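Local atomic coordinates of putative uncharacterized protein (Thermococcus onnurineus, PDB entry 3UEB), a protein that is of unknown function, belongs to the UPF0440 (DUF3194) family and adopts an alpha and beta fold. Residues I35-D40 and D81-E86. Sequence-based numbering, arbitrary orientation.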
# COMPACT_ATOMS: atom_id res chain seq x y z
N ILE A 35 -7.65 3.82 1.39
CA ILE A 35 -7.36 4.76 0.30
C ILE A 35 -8.67 5.15 -0.39
O ILE A 35 -8.94 6.32 -0.64
CB ILE A 35 -6.41 4.14 -0.75
CG1 ILE A 35 -5.07 3.80 -0.12
CG2 ILE A 35 -6.20 5.11 -1.92
CD1 ILE A 35 -4.18 2.94 -1.01
N ASP A 36 -9.47 4.14 -0.70
CA ASP A 36 -10.75 4.39 -1.35
C ASP A 36 -11.59 5.34 -0.50
O ASP A 36 -12.14 6.31 -1.01
CB ASP A 36 -11.52 3.08 -1.54
CG ASP A 36 -10.93 2.21 -2.64
OD1 ASP A 36 -10.03 2.69 -3.35
OD2 ASP A 36 -11.38 1.05 -2.79
N TYR A 37 -11.66 5.06 0.79
CA TYR A 37 -12.46 5.89 1.68
C TYR A 37 -12.04 7.35 1.65
O TYR A 37 -12.88 8.23 1.58
CB TYR A 37 -12.38 5.39 3.12
CG TYR A 37 -13.55 5.83 3.95
CD1 TYR A 37 -14.71 5.06 4.00
CD2 TYR A 37 -13.52 7.03 4.65
CE1 TYR A 37 -15.81 5.47 4.75
CE2 TYR A 37 -14.62 7.46 5.39
CZ TYR A 37 -15.76 6.67 5.43
OH TYR A 37 -16.85 7.08 6.16
N VAL A 38 -10.74 7.60 1.71
CA VAL A 38 -10.26 8.98 1.70
C VAL A 38 -10.65 9.71 0.41
O VAL A 38 -11.15 10.84 0.47
CB VAL A 38 -8.74 9.04 1.87
CG1 VAL A 38 -8.25 10.45 1.64
CG2 VAL A 38 -8.37 8.59 3.28
N PHE A 39 -10.45 9.08 -0.74
CA PHE A 39 -10.78 9.72 -2.01
C PHE A 39 -12.26 9.76 -2.34
O PHE A 39 -12.68 10.50 -3.23
CB PHE A 39 -10.02 9.04 -3.17
CG PHE A 39 -8.58 9.45 -3.26
CD1 PHE A 39 -7.58 8.60 -2.81
CD2 PHE A 39 -8.23 10.70 -3.77
CE1 PHE A 39 -6.23 8.98 -2.88
CE2 PHE A 39 -6.89 11.09 -3.84
CZ PHE A 39 -5.88 10.23 -3.39
N ASP A 40 -13.07 8.97 -1.64
CA ASP A 40 -14.50 9.00 -1.88
C ASP A 40 -15.16 10.06 -1.01
O ASP A 40 -16.32 10.41 -1.23
CB ASP A 40 -15.15 7.64 -1.58
CG ASP A 40 -14.82 6.58 -2.63
OD1 ASP A 40 -14.68 6.93 -3.82
OD2 ASP A 40 -14.71 5.40 -2.25
N ASP A 81 -8.46 13.47 11.75
CA ASP A 81 -8.44 12.28 12.59
C ASP A 81 -9.78 11.57 12.48
O ASP A 81 -9.85 10.34 12.42
CB ASP A 81 -8.17 12.63 14.05
CG ASP A 81 -6.85 13.34 14.24
OD1 ASP A 81 -5.84 12.92 13.62
OD2 ASP A 81 -6.81 14.32 15.02
N LYS A 82 -10.85 12.35 12.44
CA LYS A 82 -12.20 11.81 12.34
C LYS A 82 -12.33 11.02 11.03
O LYS A 82 -12.83 9.89 11.03
CB LYS A 82 -13.21 12.95 12.40
CG LYS A 82 -14.58 12.60 12.97
CD LYS A 82 -15.49 12.01 11.91
CE LYS A 82 -15.77 13.01 10.79
NZ LYS A 82 -16.48 14.23 11.28
N LEU A 83 -11.89 11.63 9.93
CA LEU A 83 -11.95 10.98 8.63
C LEU A 83 -11.10 9.71 8.68
O LEU A 83 -11.52 8.65 8.22
CB LEU A 83 -11.43 11.91 7.53
CG LEU A 83 -11.16 11.25 6.17
CD1 LEU A 83 -12.39 10.47 5.73
CD2 LEU A 83 -10.81 12.31 5.14
N ILE A 84 -9.90 9.81 9.23
CA ILE A 84 -9.03 8.65 9.34
C ILE A 84 -9.74 7.58 10.17
O ILE A 84 -9.73 6.40 9.79
CB ILE A 84 -7.67 9.00 10.01
CG1 ILE A 84 -6.85 9.90 9.09
CG2 ILE A 84 -6.87 7.72 10.28
CD1 ILE A 84 -5.46 10.23 9.64
N ASP A 85 -10.37 7.98 11.27
CA ASP A 85 -11.09 7.03 12.12
C ASP A 85 -12.15 6.27 11.35
O ASP A 85 -12.26 5.05 11.46
CB ASP A 85 -11.76 7.73 13.30
CG ASP A 85 -10.76 8.23 14.32
OD1 ASP A 85 -9.80 7.48 14.64
OD2 ASP A 85 -10.93 9.36 14.82
N GLU A 86 -12.94 7.01 10.58
CA GLU A 86 -13.99 6.40 9.77
C GLU A 86 -13.41 5.45 8.72
O GLU A 86 -13.94 4.36 8.49
CB GLU A 86 -14.81 7.49 9.08
CG GLU A 86 -15.98 7.99 9.91
CD GLU A 86 -16.50 9.33 9.43
OE1 GLU A 86 -16.68 9.51 8.21
OE2 GLU A 86 -16.73 10.20 10.29
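Tyr37 reaches across from helix 20-41 to Leu83 and Glu86 of helix 80-104, and its side chain carries both the polar and the apolar side of this contact. The polar link is a single hydrogen bond: the phenol OH of Tyr37 donates to OE1 of Glu86 over 3.2 Å, and OE1 accepts through its anti lone pair, the one turned away from the other carboxylate oxygen. Ring and carboxylate planes stand nearly perpendicular, 84° apart. Van der Waals packing does the rest. Leu83 brings its CD1 methyl to the ring edge, 3.8 Å from Tyr37 CE2, while Glu86 CB lies 3.7 Å from the same CE2 and the backbone carbonyl carbon of Glu86 sits above one ring face, towards the rim. With chi1 at -157°, Tyr37 CG is anti to the backbone N, which sends the ring out towards the other helix. A leucine here would probably leave Glu86 OE1 without this donor and open a gap beside the Leu83 methyl. The tyrosine also touches Ala87 and Arg90 further along helix 80-104, and its ring stacks with His41 at the end of its own helix. Both helices pack against the antiparallel sheet, where Val38 and Leu83 both touch Leu70 of strand 63-71.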